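Side-chain contacts in member of s1p family of ribosomal proteins (Pyrococcus furiosus, PDB 5YH1), which probably acts as an exonuclease on nucleic acids, the chain described here being its manganese-binding DHH domain: residues 67-72 against 262-267; 225-230 against 255-260; 238-243 against 251-256. All coordinates share one frame; numbering follows the deposited sequence.

Interaction 1: residues 67-72 against 262-267; sequences DGYTAG and HEAFYW. With MN (manganese (II) ion), chain F.
Close to the manganese site of the DHH domain, Tyr69 reaches from the start of helix 66-86 to Trp267 and Ala264 in the last turns of helix 250-267, an example of how a buried phenol hydroxyl can be held by a direct hydrogen bond and a water bridge within a helix-helix contact. The indole NE1 of Trp267 donates to Tyr69 OH at 2.7 Å, almost straight at 170° and within the indole plane. The tyrosine ring meets this edge obliquely, the two planes turned 69° apart, and Tyr69 CE1 lies 3.9 Å from Trp267 CZ2. Trp267 presents its N-H in this way because its CG sits between backbone N and carbonyl carbon (chi1 72°), folding one indole face back over Glu263 O and Ala264 CA of its own helix. The phenol is gripped a second time: Tyr69 OH donates to a water at 2.6 Å, which passes a hydrogen to Ala264 O at 3.1 Å. Alongside, the methyl CB of Ala264 touches Tyr69 CE2 at 3.7 Å. With a phenylalanine here, the buried indole N-H would probably be left without its acceptor and the bridging water would lose one of its mates. Two residues earlier on the same helix, Asp67 OD2 binds manganese at 2.1 Å, its OD1 being held by Thr198 and Gly200. Around the contact, Arg99 and Pro101 of strand 97-102 touch Tyr69, His62 packs edge-to-face with its ring, and Leu113 of the second subunit packs on Trp267.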
loop_
_atom_site.group_PDB
_atom_site.type_symbol
_atom_site.label_atom_id
_atom_site.label_comp_id
_atom_site.label_asym_id
_atom_site.label_seq_id
_atom_site.Cartn_x
_atom_site.Cartn_y
_atom_site.Cartn_z
ATOM N N ASP A 67 -13.602 13.127 -15.518
ATOM C CA ASP A 67 -14.661 12.527 -16.353
ATOM C C ASP A 67 -15.162 11.221 -15.730
ATOM O O ASP A 67 -16.371 10.998 -15.610
ATOM C CB ASP A 67 -14.130 12.302 -17.772
ATOM C CG ASP A 67 -15.178 11.737 -18.728
ATOM O OD1 ASP A 67 -16.314 12.252 -18.759
ATOM O OD2 ASP A 67 -14.846 10.776 -19.465
ATOM N N GLY A 68 -14.228 10.378 -15.296
ATOM C CA GLY A 68 -14.579 9.108 -14.651
ATOM C C GLY A 68 -15.309 9.239 -13.329
ATOM O O GLY A 68 -16.312 8.561 -13.112
ATOM N N TYR A 69 -14.812 10.100 -12.437
ATOM C CA TYR A 69 -15.492 10.345 -11.164
ATOM C C TYR A 69 -16.882 10.896 -11.432
ATOM O O TYR A 69 -17.871 10.456 -10.838
ATOM C CB TYR A 69 -14.706 11.327 -10.266
ATOM C CG TYR A 69 -13.713 10.643 -9.350
ATOM C CD1 TYR A 69 -14.101 10.161 -8.110
ATOM C CD2 TYR A 69 -12.392 10.476 -9.722
ATOM C CE1 TYR A 69 -13.197 9.514 -7.277
ATOM C CE2 TYR A 69 -11.478 9.842 -8.887
ATOM C CZ TYR A 69 -11.890 9.359 -7.673
ATOM O OH TYR A 69 -10.988 8.725 -6.845
ATOM N N THR A 70 -16.962 11.873 -12.324
ATOM C CA THR A 70 -18.259 12.486 -12.626
ATOM C C THR A 70 -19.253 11.431 -13.122
ATOM O O THR A 70 -20.393 11.371 -12.664
ATOM C CB THR A 70 -18.106 13.629 -13.641
ATOM O OG1 THR A 70 -17.155 14.566 -13.138
ATOM C CG2 THR A 70 -19.425 14.341 -13.856
ATOM N N ALA A 71 -18.792 10.575 -14.026
ATOM C CA ALA A 71 -19.616 9.498 -14.574
ATOM C C ALA A 71 -20.051 8.531 -13.485
ATOM O O ALA A 71 -21.229 8.191 -13.373
ATOM C CB ALA A 71 -18.850 8.758 -15.657
ATOM N N GLY A 72 -19.104 8.105 -12.660
ATOM C CA GLY A 72 -19.418 7.189 -11.576
ATOM C C GLY A 72 -20.407 7.765 -10.593
ATOM O O GLY A 72 -21.347 7.073 -10.161
ATOM N N HIS A 262 -6.715 16.958 -8.482
ATOM C CA HIS A 262 -5.746 17.177 -7.413
ATOM C C HIS A 262 -6.107 16.323 -6.195
ATOM O O HIS A 262 -5.317 15.500 -5.759
ATOM C CB HIS A 262 -5.685 18.665 -7.047
ATOM C CG HIS A 262 -4.781 18.978 -5.900
ATOM N ND1 HIS A 262 -5.202 18.946 -4.588
ATOM C CD2 HIS A 262 -3.482 19.360 -5.869
ATOM C CE1 HIS A 262 -4.200 19.286 -3.799
ATOM N NE2 HIS A 262 -3.145 19.539 -4.552
ATOM N N GLU A 263 -7.317 16.499 -5.674
ATOM C CA GLU A 263 -7.755 15.711 -4.529
ATOM C C GLU A 263 -7.679 14.195 -4.789
ATOM O O GLU A 263 -7.247 13.436 -3.914
ATOM C CB GLU A 263 -9.167 16.112 -4.067
ATOM C CG GLU A 263 -9.309 17.565 -3.627
ATOM C CD GLU A 263 -8.319 17.980 -2.544
ATOM O OE1 GLU A 263 -7.244 18.525 -2.884
ATOM O OE2 GLU A 263 -8.619 17.775 -1.348
ATOM N N ALA A 264 -8.088 13.754 -5.975
ATOM C CA ALA A 264 -8.085 12.314 -6.283
ATOM C C ALA A 264 -6.674 11.726 -6.337
ATOM O O ALA A 264 -6.487 10.541 -6.076
ATOM C CB ALA A 264 -8.821 12.029 -7.587
ATOM N N PHE A 265 -5.698 12.544 -6.706
ATOM C CA PHE A 265 -4.298 12.149 -6.636
ATOM C C PHE A 265 -3.916 11.750 -5.206
ATOM O O PHE A 265 -3.216 10.765 -4.999
ATOM C CB PHE A 265 -3.397 13.291 -7.140
ATOM C CG PHE A 265 -1.923 13.005 -7.016
ATOM C CD1 PHE A 265 -1.236 12.375 -8.044
ATOM C CD2 PHE A 265 -1.222 13.372 -5.870
ATOM C CE1 PHE A 265 0.123 12.111 -7.931
ATOM C CE2 PHE A 265 0.133 13.097 -5.746
ATOM C CZ PHE A 265 0.806 12.467 -6.778
ATOM N N TYR A 266 -4.398 12.507 -4.225
ATOM C CA TYR A 266 -4.028 12.270 -2.835
ATOM C C TYR A 266 -4.866 11.203 -2.131
ATOM O O TYR A 266 -4.346 10.505 -1.263
ATOM C CB TYR A 266 -4.039 13.577 -2.038
ATOM C CG TYR A 266 -2.907 14.505 -2.414
ATOM C CD1 TYR A 266 -1.610 14.310 -1.919
ATOM C CD2 TYR A 266 -3.123 15.570 -3.277
ATOM C CE1 TYR A 266 -0.572 15.165 -2.271
ATOM C CE2 TYR A 266 -2.093 16.429 -3.625
ATOM C CZ TYR A 266 -0.826 16.229 -3.123
ATOM O OH TYR A 266 0.174 17.102 -3.491
ATOM N N TRP A 267 -6.143 11.052 -2.478
ATOM C CA TRP A 267 -6.927 10.006 -1.835
ATOM C C TRP A 267 -6.801 8.643 -2.535
ATOM O O TRP A 267 -7.292 7.654 -2.019
ATOM C CB TRP A 267 -8.386 10.429 -1.581
ATOM C CG TRP A 267 -9.312 10.549 -2.750
ATOM C CD1 TRP A 267 -9.499 9.643 -3.749
ATOM C CD2 TRP A 267 -10.253 11.610 -2.993
ATOM N NE1 TRP A 267 -10.465 10.093 -4.629
ATOM C CE2 TRP A 267 -10.945 11.296 -4.187
ATOM C CE3 TRP A 267 -10.568 12.799 -2.329
ATOM C CZ2 TRP A 267 -11.923 12.132 -4.734
ATOM C CZ3 TRP A 267 -11.549 13.630 -2.875
ATOM C CH2 TRP A 267 -12.208 13.292 -4.065
HETATM MN MN MN F . -12.958 10.148 -20.180
HETATM O O HOH W 1 -8.436 8.376 -7.192
HETATM O O HOH W 2 -11.650 10.453 -18.478
HETATM O O HOH W 3 -10.975 9.927 -21.164
#

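Interaction 2: residues 225-230 against 255-260; sequences AGTGDR and KIAEVI. With MN (manganese (II) ion), chain F.
No aromatic ring takes part where Gly228 meets Ala257; the flat group involved is the peptide joining Thr227 to Gly228, and the methyl CB of Ala257 sits over one of its faces, almost straight above Gly228 N at 4.1 Å. The same methyl rests 4.0 Å from Gly228 CA. With a glycine facing an alanine, the two backbones come near enough for their CA atoms to stand 5.3 Å apart. Thr227 adds a looser apolar touch at the rim, CG2 to Ala257 CB at 4.4 Å. Its OG1, placed beside its own backbone N (chi1 -58°), turns back along the helix and is hydrogen-bonded to Ala223 O, leaving CG2 to face the other helix. The example illustrates how small residues bring a metal-carrying helix end against a neighbour: helix 221-229 of the DHH domain closes in a Schellman motif, where Arg230 has positive phi and its N bonds back to Thr227 O. Within that turn, directly before Arg230, Asp229 binds manganese through OD2 at 2.2 Å, while OD1 stays at 3.4 Å from the metal, so the carboxylate is a one-oxygen ligand. Asp67, Asp137 and His163 supply the other protein ligands, and two waters complete the set of six. Arg230 NH2 and Glu258 OE2 carry opposite charges but remain 5.2 Å apart. Each is paired with a residue further along the chain, the arginine in a salt bridge to Asp352 and the glutamate in one to Lys345.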
loop_
_atom_site.group_PDB
_atom_site.type_symbol
_atom_site.label_atom_id
_atom_site.label_comp_id
_atom_site.label_asym_id
_atom_site.label_seq_id
_atom_site.Cartn_x
_atom_site.Cartn_y
_atom_site.Cartn_z
ATOM N N ALA A 225 -17.717 16.994 -16.622
ATOM C CA ALA A 225 -17.003 15.881 -17.255
ATOM C C ALA A 225 -16.321 16.301 -18.546
ATOM O O ALA A 225 -15.136 16.005 -18.752
ATOM C CB ALA A 225 -17.961 14.733 -17.515
ATOM N N GLY A 226 -17.064 17.012 -19.402
ATOM C CA GLY A 226 -16.521 17.526 -20.667
ATOM C C GLY A 226 -15.390 18.518 -20.487
ATOM O O GLY A 226 -14.457 18.558 -21.286
ATOM N N THR A 227 -15.470 19.323 -19.430
ATOM C CA THR A 227 -14.382 20.235 -19.089
ATOM C C THR A 227 -13.145 19.432 -18.708
ATOM O O THR A 227 -12.056 19.680 -19.218
ATOM C CB THR A 227 -14.786 21.190 -17.949
ATOM O OG1 THR A 227 -15.946 21.931 -18.350
ATOM C CG2 THR A 227 -13.656 22.146 -17.617
ATOM N N GLY A 228 -13.323 18.437 -17.846
ATOM C CA GLY A 228 -12.215 17.561 -17.455
ATOM C C GLY A 228 -11.497 16.928 -18.630
ATOM O O GLY A 228 -10.272 16.956 -18.699
ATOM N N ASP A 229 -12.268 16.368 -19.561
ATOM C CA ASP A 229 -11.718 15.697 -20.744
ATOM C C ASP A 229 -11.474 16.620 -21.940
ATOM O O ASP A 229 -11.037 16.150 -22.991
ATOM C CB ASP A 229 -12.649 14.555 -21.188
ATOM C CG ASP A 229 -12.274 13.207 -20.584
ATOM O OD1 ASP A 229 -11.416 13.133 -19.669
ATOM O OD2 ASP A 229 -12.871 12.208 -21.026
ATOM N N ARG A 230 -11.753 17.918 -21.788
ATOM C CA ARG A 230 -11.502 18.911 -22.842
ATOM C C ARG A 230 -12.223 18.571 -24.146
ATOM O O ARG A 230 -11.647 18.621 -25.222
ATOM C CB ARG A 230 -10.003 19.070 -23.089
ATOM C CG ARG A 230 -9.236 19.572 -21.879
ATOM C CD ARG A 230 -7.751 19.286 -22.006
ATOM N NE ARG A 230 -7.020 19.904 -20.899
ATOM C CZ ARG A 230 -5.967 20.716 -21.010
ATOM N NH1 ARG A 230 -5.443 21.029 -22.196
ATOM N NH2 ARG A 230 -5.417 21.214 -19.909
ATOM N N LYS A 255 -11.995 25.101 -12.619
ATOM C CA LYS A 255 -11.511 25.042 -11.244
ATOM C C LYS A 255 -11.964 23.749 -10.589
ATOM O O LYS A 255 -11.173 23.088 -9.915
ATOM C CB LYS A 255 -12.050 26.214 -10.418
ATOM C CG LYS A 255 -11.476 27.589 -10.729
ATOM C CD LYS A 255 -12.166 28.600 -9.818
ATOM C CE LYS A 255 -11.425 29.914 -9.686
ATOM N NZ LYS A 255 -11.179 30.513 -11.017
ATOM N N ILE A 256 -13.245 23.415 -10.774
ATOM C CA ILE A 256 -13.806 22.158 -10.273
ATOM C C ILE A 256 -13.032 20.949 -10.808
ATOM O O ILE A 256 -12.648 20.061 -10.033
ATOM C CB ILE A 256 -15.309 22.030 -10.583
ATOM C CG1 ILE A 256 -16.098 22.999 -9.702
ATOM C CG2 ILE A 256 -15.805 20.605 -10.328
ATOM C CD1 ILE A 256 -17.551 23.174 -10.096
ATOM N N ALA A 257 -12.792 20.912 -12.117
ATOM C CA ALA A 257 -12.037 19.803 -12.699
ATOM C C ALA A 257 -10.623 19.707 -12.114
ATOM O O ALA A 257 -10.146 18.601 -11.807
ATOM C CB ALA A 257 -11.966 19.921 -14.216
ATOM N N GLU A 258 -9.955 20.850 -11.970
ATOM C CA GLU A 258 -8.588 20.864 -11.433
ATOM C C GLU A 258 -8.571 20.417 -9.979
ATOM O O GLU A 258 -7.654 19.711 -9.556
ATOM C CB GLU A 258 -7.941 22.241 -11.573
ATOM C CG GLU A 258 -7.649 22.649 -13.018
ATOM C CD GLU A 258 -6.438 21.958 -13.635
ATOM O OE1 GLU A 258 -5.734 21.183 -12.958
ATOM O OE2 GLU A 258 -6.183 22.202 -14.824
ATOM N N VAL A 259 -9.585 20.820 -9.222
ATOM C CA VAL A 259 -9.721 20.394 -7.837
ATOM C C VAL A 259 -9.925 18.881 -7.726
ATOM O O VAL A 259 -9.282 18.231 -6.899
ATOM C CB VAL A 259 -10.846 21.149 -7.110
ATOM C CG1 VAL A 259 -11.168 20.501 -5.775
ATOM C CG2 VAL A 259 -10.450 22.607 -6.891
ATOM N N ILE A 260 -10.798 18.320 -8.556
ATOM C CA ILE A 260 -11.054 16.872 -8.519
ATOM C C ILE A 260 -9.782 16.069 -8.798
ATOM O O ILE A 260 -9.455 15.140 -8.048
ATOM C CB ILE A 260 -12.162 16.453 -9.496
ATOM C CG1 ILE A 260 -13.515 16.984 -9.006
ATOM C CG2 ILE A 260 -12.218 14.935 -9.618
ATOM C CD1 ILE A 260 -14.605 16.962 -10.056
HETATM MN MN MN F . -12.958 10.148 -20.180
HETATM O O HOH W 2 -11.650 10.453 -18.478
HETATM O O HOH W 3 -10.975 9.927 -21.164
#

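Interaction 3: residues 238-243 against 251-256; sequences QYLEYA and EDLKKI
Leu240 and Ala243 of helix 234-245 receive a single side chain, Leu253 of helix 250-267; the two are consecutive helices joined by a short loop, a helix-loop-helix unit of the DHH domain. Along the first helix, the hydroxyls of Tyr239 and Tyr242 are hydrogen-bonded to Glu205 and to Leu28 O, and Leu240 is the first residue to touch the second segment. Its CG is anti to the carbonyl carbon (chi1 -76°), and this carries the branched end nearer to the second helix than the bond leaving the backbone would suggest. There CD2 meets Leu253 CD1 at 3.5 Å, a close methyl-to-methyl touch between two leucines whose side chains cross obliquely. One turn beyond Leu240, Ala243 turns its CB toward the second helix; its CA and that of Leu253, 8.3 Å apart, are the nearest CA pair of the two segments. No hydrogen bond links the two segments, so dispersion and the exclusion of water do the work. Helix 221-229 joins the group from a third direction: Ala223 touches Ala243, while Ile224 and Thr227 touch Leu253. The branches of Leu253 divide their roles, CD1 reaching both Leu240 and Ala243 while, of the first segment, CD2 comes close to Ala243; the Ala243 CB therefore lies against the fork of the leucine, 4.1 Å from its CD1 and 4.2 Å from its CD2.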
loop_
_atom_site.group_PDB
_atom_site.type_symbol
_atom_site.label_atom_id
_atom_site.label_comp_id
_atom_site.label_asym_id
_atom_site.label_seq_id
_atom_site.Cartn_x
_atom_site.Cartn_y
_atom_site.Cartn_z
ATOM N N GLN A 238 -23.927 22.385 -25.721
ATOM C CA GLN A 238 -25.289 22.350 -25.177
ATOM C C GLN A 238 -25.288 22.012 -23.685
ATOM O O GLN A 238 -26.007 22.639 -22.902
ATOM C CB GLN A 238 -26.155 21.331 -25.921
ATOM C CG GLN A 238 -26.366 21.625 -27.405
ATOM C CD GLN A 238 -27.123 20.504 -28.100
ATOM O OE1 GLN A 238 -28.320 20.301 -27.863
ATOM N NE2 GLN A 238 -26.432 19.764 -28.951
ATOM N N TYR A 239 -24.516 20.995 -23.295
ATOM C CA TYR A 239 -24.467 20.570 -21.885
ATOM C C TYR A 239 -24.063 21.739 -20.968
ATOM O O TYR A 239 -24.559 21.856 -19.859
ATOM C CB TYR A 239 -23.502 19.386 -21.687
ATOM C CG TYR A 239 -24.059 18.017 -22.048
ATOM C CD1 TYR A 239 -25.203 17.524 -21.429
ATOM C CD2 TYR A 239 -23.418 17.204 -22.979
ATOM C CE1 TYR A 239 -25.701 16.271 -21.731
ATOM C CE2 TYR A 239 -23.914 15.939 -23.294
ATOM C CZ TYR A 239 -25.055 15.479 -22.664
ATOM O OH TYR A 239 -25.570 14.235 -22.974
ATOM N N LEU A 240 -23.173 22.600 -21.441
ATOM C CA LEU A 240 -22.739 23.777 -20.675
ATOM C C LEU A 240 -23.872 24.678 -20.172
ATOM O O LEU A 240 -23.750 25.318 -19.119
ATOM C CB LEU A 240 -21.796 24.633 -21.517
ATOM C CG LEU A 240 -20.363 24.129 -21.684
ATOM C CD1 LEU A 240 -19.629 25.056 -22.648
ATOM C CD2 LEU A 240 -19.628 24.053 -20.347
ATOM N N GLU A 241 -24.962 24.749 -20.928
ATOM C CA GLU A 241 -26.099 25.581 -20.549
ATOM C C GLU A 241 -26.732 25.147 -19.226
ATOM O O GLU A 241 -27.206 25.987 -18.461
ATOM C CB GLU A 241 -27.133 25.600 -21.683
ATOM C CG GLU A 241 -26.679 26.414 -22.887
ATOM C CD GLU A 241 -26.756 27.905 -22.604
ATOM O OE1 GLU A 241 -27.889 28.436 -22.569
ATOM O OE2 GLU A 241 -25.695 28.536 -22.384
ATOM N N TYR A 242 -26.721 23.845 -18.931
ATOM C CA TYR A 242 -27.264 23.357 -17.655
ATOM C C TYR A 242 -26.400 23.772 -16.463
ATOM O O TYR A 242 -26.906 23.956 -15.357
ATOM C CB TYR A 242 -27.403 21.839 -17.662
ATOM C CG TYR A 242 -28.425 21.325 -18.648
ATOM C CD1 TYR A 242 -29.784 21.366 -18.357
ATOM C CD2 TYR A 242 -28.029 20.797 -19.865
ATOM C CE1 TYR A 242 -30.718 20.896 -19.261
ATOM C CE2 TYR A 242 -28.952 20.331 -20.769
ATOM C CZ TYR A 242 -30.292 20.384 -20.464
ATOM O OH TYR A 242 -31.199 19.900 -21.375
ATOM N N ALA A 243 -25.096 23.900 -16.690
ATOM C CA ALA A 243 -24.183 24.370 -15.653
ATOM C C ALA A 243 -24.417 25.858 -15.424
ATOM O O ALA A 243 -24.463 26.312 -14.286
ATOM C CB ALA A 243 -22.730 24.108 -16.047
ATOM N N GLU A 251 -15.078 29.066 -16.233
ATOM C CA GLU A 251 -13.926 29.131 -15.346
ATOM C C GLU A 251 -14.200 28.381 -14.057
ATOM O O GLU A 251 -13.304 27.739 -13.534
ATOM C CB GLU A 251 -13.509 30.580 -15.068
ATOM C CG GLU A 251 -13.025 31.336 -16.311
ATOM C CD GLU A 251 -12.003 30.555 -17.137
ATOM O OE1 GLU A 251 -10.987 30.092 -16.566
ATOM O OE2 GLU A 251 -12.214 30.396 -18.364
ATOM N N ASP A 252 -15.434 28.448 -13.559
ATOM C CA ASP A 252 -15.849 27.647 -12.414
ATOM C C ASP A 252 -15.639 26.159 -12.709
ATOM O O ASP A 252 -15.118 25.418 -11.873
ATOM C CB ASP A 252 -17.326 27.866 -12.088
ATOM C CG ASP A 252 -17.636 29.284 -11.620
ATOM O OD1 ASP A 252 -16.781 29.917 -10.971
ATOM O OD2 ASP A 252 -18.764 29.753 -11.891
ATOM N N LEU A 253 -16.063 25.732 -13.896
ATOM C CA LEU A 253 -15.976 24.333 -14.290
ATOM C C LEU A 253 -14.528 23.878 -14.337
ATOM O O LEU A 253 -14.217 22.794 -13.873
ATOM C CB LEU A 253 -16.665 24.098 -15.640
ATOM C CG LEU A 253 -18.186 24.299 -15.586
ATOM C CD1 LEU A 253 -18.794 24.449 -16.969
ATOM C CD2 LEU A 253 -18.864 23.168 -14.824
ATOM N N LYS A 254 -13.651 24.710 -14.893
ATOM C CA LYS A 254 -12.222 24.404 -14.939
ATOM C C LYS A 254 -11.592 24.242 -13.553
ATOM O O LYS A 254 -10.756 23.359 -13.353
ATOM C CB LYS A 254 -11.472 25.472 -15.722
ATOM C CG LYS A 254 -11.657 25.310 -17.218
ATOM C CD LYS A 254 -10.965 26.411 -17.997
ATOM C CE LYS A 254 -10.908 26.064 -19.475
ATOM N NZ LYS A 254 -10.935 27.296 -20.316
ATOM N N LYS A 255 -11.995 25.101 -12.619
ATOM C CA LYS A 255 -11.511 25.042 -11.244
ATOM C C LYS A 255 -11.964 23.749 -10.589
ATOM O O LYS A 255 -11.173 23.088 -9.915
ATOM C CB LYS A 255 -12.050 26.214 -10.418
ATOM C CG LYS A 255 -11.476 27.589 -10.729
ATOM C CD LYS A 255 -12.166 28.600 -9.818
ATOM C CE LYS A 255 -11.425 29.914 -9.686
ATOM N NZ LYS A 255 -11.179 30.513 -11.017
ATOM N N ILE A 256 -13.245 23.415 -10.774
ATOM C CA ILE A 256 -13.806 22.158 -10.273
ATOM C C ILE A 256 -13.032 20.949 -10.808
ATOM O O ILE A 256 -12.648 20.061 -10.033
ATOM C CB ILE A 256 -15.309 22.030 -10.583
ATOM C CG1 ILE A 256 -16.098 22.999 -9.702
ATOM C CG2 ILE A 256 -15.805 20.605 -10.328
ATOM C CD1 ILE A 256 -17.551 23.174 -10.096
#

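How the interactions relate
From the N terminus, after two helices and strand 58-63, the chain enters helix 66-86, whose opening turn waits for its partner until helix 250-267 nears its end; interaction 1 thereby closes a loop of some 190 residues. Interactions 2 and 3 both lie within that span, and none of the three crosses another. Helix 221-229 starts the second loop and helix 234-245 the third, and both close on helix 250-267, on segments that overlap at Lys255 and Ile256. This long helix thus collects three earlier helices in succession along its length. Interactions 1 and 2 also converge on one manganese, whereas interaction 3 packs further away, touching interaction 2 through Thr227 and Leu253.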